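Local coordinates for protein aspartate carbamoyltransferase (PDB 7K46) that probably catalyses the transfer of a carbamoyl group from carbamoyl phosphate to aspartate, an early step of de novo pyrimidine synthesis, at residues R64-S67 with S68-A72; G314-M317 with R318-I321; R304-Y307 with F308-M311. All blocks are in the same frame, centred on the assembly; numbering follows the deposited sequence.

Interaction 1. Residues R64-S67 with S68-A72; sequences RTLS and SFCAA
The ring of Phe69 turns its edge to Thr65 one helical turn earlier: the methyl CG2 of Thr65 lies in the ring plane, 3.8 Å from Phe69 CE2, and the carbonyl oxygen of Thr65 also sits near that plane, 3.4 Å from Phe69 CD2. The two side chains run side by side and point the same way. Thr65 CG2 stands anti to the backbone N and OG1 anti to the carbonyl carbon (chi1 -65°), which gives the ring the methyl while OG1 has a weak bond to Ser62 OG. A second pair forms on the next residues, where Leu66 CD1 meets Cys70 SG at 3.9 Å.

Beneath these side chains runs an ordinary alpha-helical ladder. Ala71 N to Ser67 O is its shortest rung at 2.8 Å, Phe69 N and Cys70 N bond well to Thr65 O and Leu66 O, and Ser68 N reaches Arg64 O weakly at 3.4 Å. Ser67 OG bonds back to Ser63 O inside the helix. The run Ser62 to Thr65 resembles the Ser-Thr-Arg-Thr carbamoyl phosphate motif of this family, consistent with a phosphate site near this end of the helix.

The helix 63-74 links strands 53-58 and 79-80 in a beta-alpha-beta unit. Leu66 and Cys70 cover Pro56, and Phe69 reaches Val111 of strand 109-113. Arg64 NH2 hydrogen-bonds Thr102 OG1 and forms a salt bridge with Glu94, both of the second subunit. Ala72 rests on helix 309-326.

Interaction 2. Residues G314-M317 with R318-I321; sequences GLFM and RMAI
Phe316 and Met319 are brought together by matching first torsions: in both, CG lies anti to the carbonyl carbon, and the two side chains run alongside each other in one direction. The first two torsions of the methionine (chi1 -70°, chi2 177°) carry Met319 SD to 3.7 Å from Phe316 CD1; the bend at chi3 only turns the methyl CE. This is a Met-aromatic contact made obliquely, Met319 SD lying 60° off the ring normal and 4.8 Å from the Phe316 ring centroid. Leu315 CG approaches Met319 SD at 4.2 Å, while Leu315 CD2 lies over one face of the Phe316 ring toward its rim.

Helix 309-326, the last of the chain, belongs by sequence to the aspartate-binding family domain yet packs here against helices 23-41, 63-74 and 142-156 of the carbamoyl phosphate half, as the C-terminal helix does in relatives. Phe316 and Met319 face helix 23-41, and Met317 and Ile321 face Leu146 of helix 142-156, Met317 CG touching Ile321 CD1 at 3.9 Å.

Arg318 sends an extended chain back along Gly314: Arg318 CG passes 3.3 Å from Gly314 O, the oxygen that also accepts Arg318 N at 3.0 Å. With no side chain on Gly314, the guanidinium comes close to its backbone. NH2 of the buried guanidinium bonds to Thr143 OG1 of helix 142-156.

Interaction 3. Residues R304-Y307 with F308-M311; sequences RAAY and FRQM
Aromatic contact joins the neighbours Tyr307 and Phe308 in a T-shaped, edge-to-face pair. The edge of the tyrosine presents CD2 above the centre of the phenylalanine face, and Tyr307 CE2 comes 3.5 Å from Phe308 CZ. The ring centroids are 4.7 Å apart and the planes are turned by 64°. The far end of the tyrosine is held by OH, which bonds to Asp300 OD1.

Direct hydrogen bonding across the contact comes from Gln310 N to Ala306 O at 2.8 Å, an i to i+4 backbone bond. The Gln310 side chain, extended beyond CG, puts Gln310 OE1 3.5 Å from Tyr307 CA. OE1 accepts from His287 N and NE2 donates to Asp148 OD1, so both ends of the amide are used and its flip is settled.

Two waters link Ala305 O to Arg309. One molecule gives a proton to Ala305 O at 2.7 Å and accepts Arg309 N at 3.0 Å; another accepts Arg309 NH1 at 2.9 Å, in the guanidinium plane, and bonds only weakly to Ala305 O.

Packing and charge meet at the arginine. The bend in the Arg309 chain (chi3 -64°) folds the guanidinium back so that one face covers Ala306 CA. Arg309 NE forms a salt bridge with Glu155 and NH2 bonds to Pro303 O. The chemistry thus implies a turn fastened on several sides: Ala305 O is supplied by water, Ala306 O by the backbone of Gln310, and the arginine charge is probably balanced in large part by Glu155.

Interactions 2 and 3 lie on successive parts of one chain run, centres about 16 Å apart: 304-311 leads from the aspartate-binding half into helix 309-326, and 314-321 lies against the other half. Interaction 1, about 10 Å from interaction 2 between centres, is on the helix facing it. There Arg318 NE stands 3.5 Å from Phe69 CE2, and Arg318 NH1 makes a weak bond to Ser68 OG. Interaction 3 reaches interaction 1 through Met311, whose SD is 3.3 Å from Arg64 NE. All three reach the second subunit, interaction 2 through Leu315 packing on its Tyr106, in keeping with active sites shared between subunits in this trimeric family.

Interaction 1. Residues R64-S67 with S68-A72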
loop_
_atom_site.group_PDB
_atom_site.type_symbol
_atom_site.label_atom_id
_atom_site.label_comp_id
_atom_site.label_asym_id
_atom_site.label_seq_id
_atom_site.Cartn_x
_atom_site.Cartn_y
_atom_site.Cartn_z
ATOM N N ARG A 64 3.884 13.592 -0.804
ATOM C CA ARG A 64 4.869 14.076 0.167
ATOM C C ARG A 64 4.338 13.987 1.600
ATOM O O ARG A 64 5.008 13.459 2.495
ATOM C CB ARG A 64 5.275 15.514 -0.179
ATOM C CG ARG A 64 6.102 16.240 0.899
ATOM C CD ARG A 64 6.601 17.616 0.389
ATOM N NE ARG A 64 7.597 17.458 -0.668
ATOM C CZ ARG A 64 7.354 17.598 -1.963
ATOM N NH1 ARG A 64 6.161 17.980 -2.412
ATOM N NH2 ARG A 64 8.327 17.353 -2.832
ATOM N N THR A 65 3.129 14.501 1.847
ATOM C CA THR A 65 2.597 14.468 3.209
ATOM C C THR A 65 2.164 13.051 3.604
ATOM O O THR A 65 2.418 12.606 4.734
ATOM C CB THR A 65 1.442 15.464 3.339
ATOM O OG1 THR A 65 1.950 16.800 3.150
ATOM C CG2 THR A 65 0.807 15.380 4.711
ATOM N N LEU A 66 1.524 12.330 2.686
ATOM C CA LEU A 66 1.076 10.970 2.983
ATOM C C LEU A 66 2.250 10.069 3.362
ATOM O O LEU A 66 2.217 9.386 4.393
ATOM C CB LEU A 66 0.329 10.401 1.774
ATOM C CG LEU A 66 -0.100 8.930 1.838
ATOM C CD1 LEU A 66 -1.016 8.710 3.026
ATOM C CD2 LEU A 66 -0.789 8.523 0.537
ATOM N N SER A 67 3.303 10.049 2.537
ATOM C CA SER A 67 4.396 9.113 2.807
ATOM C C SER A 67 5.090 9.444 4.123
ATOM O O SER A 67 5.537 8.541 4.836
ATOM C CB SER A 67 5.388 9.111 1.643
ATOM O OG SER A 67 5.952 10.400 1.441
ATOM N N SER A 68 5.149 10.727 4.483
ATOM C CA SER A 68 5.753 11.123 5.755
ATOM C C SER A 68 4.971 10.562 6.943
ATOM O O SER A 68 5.558 10.012 7.884
ATOM C CB SER A 68 5.834 12.649 5.833
ATOM O OG SER A 68 6.589 13.070 6.963
ATOM N N PHE A 69 3.637 10.697 6.924
ATOM C CA PHE A 69 2.815 10.096 7.980
ATOM C C PHE A 69 3.009 8.584 8.044
ATOM O O PHE A 69 3.125 8.010 9.135
ATOM C CB PHE A 69 1.326 10.408 7.758
ATOM C CG PHE A 69 0.875 11.703 8.376
ATOM C CD1 PHE A 69 0.659 11.791 9.746
ATOM C CD2 PHE A 69 0.641 12.816 7.586
ATOM C CE1 PHE A 69 0.239 12.993 10.334
ATOM C CE2 PHE A 69 0.216 14.018 8.157
ATOM C CZ PHE A 69 0.015 14.101 9.536
ATOM N N CYS A 70 3.020 7.922 6.888
ATOM C CA CYS A 70 3.185 6.468 6.871
ATOM C C CYS A 70 4.557 6.058 7.382
ATOM O O CYS A 70 4.675 5.110 8.167
ATOM C CB CYS A 70 2.966 5.924 5.461
ATOM S SG CYS A 70 1.246 6.152 4.941
ATOM N N ALA A 71 5.606 6.754 6.940
ATOM C CA ALA A 71 6.951 6.419 7.402
ATOM C C ALA A 71 7.097 6.675 8.897
ATOM O O ALA A 71 7.729 5.885 9.613
ATOM C CB ALA A 71 7.988 7.218 6.619
ATOM N N ALA A 72 6.533 7.785 9.381
ATOM C CA ALA A 72 6.554 8.080 10.815
ATOM C C ALA A 72 5.907 6.958 11.613
ATOM O O ALA A 72 6.453 6.506 12.628
ATOM C CB ALA A 72 5.843 9.407 11.094
#

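Interaction 2. Residues G314-M317 with R318-I321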
loop_
_atom_site.group_PDB
_atom_site.type_symbol
_atom_site.label_atom_id
_atom_site.label_comp_id
_atom_site.label_asym_id
_atom_site.label_seq_id
_atom_site.Cartn_x
_atom_site.Cartn_y
_atom_site.Cartn_z
ATOM N N GLY A 314 10.064 17.077 9.067
ATOM C CA GLY A 314 8.667 16.666 9.029
ATOM C C GLY A 314 8.458 15.230 9.486
ATOM O O GLY A 314 7.511 14.933 10.219
ATOM N N LEU A 315 9.345 14.322 9.067
ATOM C CA LEU A 315 9.269 12.942 9.545
ATOM C C LEU A 315 9.323 12.884 11.072
ATOM O O LEU A 315 8.492 12.234 11.713
ATOM C CB LEU A 315 10.405 12.108 8.939
ATOM C CG LEU A 315 10.597 10.711 9.552
ATOM C CD1 LEU A 315 9.439 9.772 9.186
ATOM C CD2 LEU A 315 11.935 10.104 9.107
ATOM N N PHE A 316 10.291 13.565 11.679
ATOM C CA PHE A 316 10.452 13.414 13.121
ATOM C C PHE A 316 9.391 14.174 13.917
ATOM O O PHE A 316 8.978 13.715 14.997
ATOM C CB PHE A 316 11.876 13.810 13.506
ATOM C CG PHE A 316 12.903 12.840 12.982
ATOM C CD1 PHE A 316 12.878 11.517 13.392
ATOM C CD2 PHE A 316 13.850 13.234 12.048
ATOM C CE1 PHE A 316 13.794 10.601 12.897
ATOM C CE2 PHE A 316 14.765 12.331 11.551
ATOM C CZ PHE A 316 14.734 11.005 11.979
ATOM N N MET A 317 8.895 15.297 13.398
ATOM C CA MET A 317 7.769 15.951 14.063
ATOM C C MET A 317 6.536 15.059 14.037
ATOM O O MET A 317 5.806 14.956 15.031
ATOM C CB MET A 317 7.478 17.305 13.404
ATOM C CG MET A 317 6.229 18.033 13.969
ATOM S SD MET A 317 6.280 18.326 15.757
ATOM C CE MET A 317 7.597 19.557 15.935
ATOM N N ARG A 318 6.289 14.390 12.913
ATOM C CA ARG A 318 5.115 13.531 12.851
ATOM C C ARG A 318 5.274 12.298 13.735
ATOM O O ARG A 318 4.291 11.831 14.318
ATOM C CB ARG A 318 4.832 13.156 11.399
ATOM C CG ARG A 318 4.287 14.349 10.614
ATOM C CD ARG A 318 4.114 14.052 9.121
ATOM N NE ARG A 318 3.527 15.221 8.473
ATOM C CZ ARG A 318 4.139 15.988 7.580
ATOM N NH1 ARG A 318 5.344 15.686 7.118
ATOM N NH2 ARG A 318 3.526 17.086 7.139
ATOM N N MET A 319 6.500 11.791 13.891
ATOM C CA MET A 319 6.741 10.723 14.862
ATOM C C MET A 319 6.477 11.203 16.288
ATOM O O MET A 319 5.836 10.506 17.084
ATOM C CB MET A 319 8.182 10.216 14.732
ATOM C CG MET A 319 8.469 9.433 13.444
ATOM S SD MET A 319 10.204 8.904 13.276
ATOM C CE MET A 319 10.359 7.712 14.613
ATOM N N ALA A 320 6.989 12.387 16.636
ATOM C CA ALA A 320 6.746 12.933 17.970
ATOM C C ALA A 320 5.254 13.055 18.240
ATOM O O ALA A 320 4.779 12.725 19.331
ATOM C CB ALA A 320 7.417 14.302 18.111
ATOM N N ILE A 321 4.499 13.512 17.243
ATOM C CA ILE A 321 3.058 13.689 17.407
ATOM C C ILE A 321 2.360 12.343 17.553
ATOM O O ILE A 321 1.588 12.129 18.498
ATOM C CB ILE A 321 2.486 14.505 16.232
ATOM C CG1 ILE A 321 2.982 15.964 16.313
ATOM C CG2 ILE A 321 0.942 14.476 16.253
ATOM C CD1 ILE A 321 2.716 16.778 15.059
#

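Interaction 3. Residues R304-Y307 with F308-M311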
loop_
_atom_site.group_PDB
_atom_site.type_symbol
_atom_site.label_atom_id
_atom_site.label_comp_id
_atom_site.label_asym_id
_atom_site.label_seq_id
_atom_site.Cartn_x
_atom_site.Cartn_y
_atom_site.Cartn_z
ATOM N N ARG A 304 22.865 26.843 3.352
ATOM C CA ARG A 304 21.683 27.516 3.873
ATOM C C ARG A 304 20.391 27.031 3.222
ATOM O O ARG A 304 19.302 27.446 3.644
ATOM C CB ARG A 304 21.848 29.026 3.680
ATOM C CG ARG A 304 23.061 29.573 4.403
ATOM C CD ARG A 304 23.463 30.970 3.895
ATOM N NE ARG A 304 23.977 30.969 2.526
ATOM C CZ ARG A 304 24.503 32.033 1.930
ATOM N NH1 ARG A 304 24.627 33.187 2.562
ATOM N NH2 ARG A 304 24.910 31.936 0.667
ATOM N N ALA A 305 20.478 26.173 2.209
ATOM C CA ALA A 305 19.285 25.642 1.552
ATOM C C ALA A 305 18.726 24.530 2.435
ATOM O O ALA A 305 19.242 23.411 2.447
ATOM C CB ALA A 305 19.619 25.139 0.151
ATOM N N ALA A 306 17.676 24.841 3.192
ATOM C CA ALA A 306 17.145 23.934 4.202
ATOM C C ALA A 306 15.880 23.193 3.764
ATOM O O ALA A 306 15.349 22.394 4.544
ATOM C CB ALA A 306 16.873 24.713 5.496
ATOM N N TYR A 307 15.381 23.432 2.549
ATOM C CA TYR A 307 14.069 22.906 2.178
ATOM C C TYR A 307 14.057 21.400 1.937
ATOM O O TYR A 307 12.967 20.814 1.896
ATOM C CB TYR A 307 13.519 23.634 0.938
ATOM C CG TYR A 307 14.569 24.038 -0.083
ATOM C CD1 TYR A 307 15.260 25.248 0.043
ATOM C CD2 TYR A 307 14.860 23.223 -1.180
ATOM C CE1 TYR A 307 16.228 25.629 -0.882
ATOM C CE2 TYR A 307 15.830 23.599 -2.121
ATOM C CZ TYR A 307 16.506 24.808 -1.959
ATOM O OH TYR A 307 17.461 25.197 -2.870
ATOM N N PHE A 308 15.215 20.756 1.783
ATOM C CA PHE A 308 15.192 19.296 1.746
ATOM C C PHE A 308 15.260 18.709 3.155
ATOM O O PHE A 308 14.510 17.785 3.483
ATOM C CB PHE A 308 16.346 18.766 0.880
ATOM C CG PHE A 308 16.347 19.308 -0.522
ATOM C CD1 PHE A 308 15.204 19.232 -1.312
ATOM C CD2 PHE A 308 17.490 19.898 -1.053
ATOM C CE1 PHE A 308 15.192 19.737 -2.614
ATOM C CE2 PHE A 308 17.488 20.396 -2.351
ATOM C CZ PHE A 308 16.338 20.323 -3.127
ATOM N N ARG A 309 16.151 19.235 4.001
ATOM C CA ARG A 309 16.177 18.819 5.404
ATOM C C ARG A 309 14.838 19.076 6.090
ATOM O O ARG A 309 14.437 18.318 6.986
ATOM C CB ARG A 309 17.298 19.552 6.142
ATOM C CG ARG A 309 18.713 19.182 5.655
ATOM C CD ARG A 309 19.812 19.770 6.565
ATOM N NE ARG A 309 19.844 21.231 6.574
ATOM C CZ ARG A 309 20.455 21.967 5.652
ATOM N NH1 ARG A 309 21.050 21.413 4.606
ATOM N NH2 ARG A 309 20.470 23.293 5.784
ATOM N N GLN A 310 14.144 20.141 5.679
ATOM C CA GLN A 310 12.815 20.465 6.197
ATOM C C GLN A 310 11.879 19.253 6.145
ATOM O O GLN A 310 11.100 19.012 7.080
ATOM C CB GLN A 310 12.272 21.642 5.371
ATOM C CG GLN A 310 10.940 22.253 5.778
ATOM C CD GLN A 310 10.623 23.500 4.948
ATOM O OE1 GLN A 310 11.484 24.006 4.217
ATOM N NE2 GLN A 310 9.399 24.016 5.080
ATOM N N MET A 311 11.945 18.473 5.062
ATOM C CA MET A 311 11.098 17.284 4.954
ATOM C C MET A 311 11.472 16.225 5.975
ATOM O O MET A 311 10.595 15.498 6.462
ATOM C CB MET A 311 11.177 16.692 3.544
ATOM C CG MET A 311 10.436 17.524 2.510
ATOM S SD MET A 311 10.460 16.761 0.883
ATOM C CE MET A 311 12.112 17.180 0.317
HETATM O O HOH W 1 18.036 21.010 2.549
HETATM O O HOH W 2 22.403 22.375 2.258
#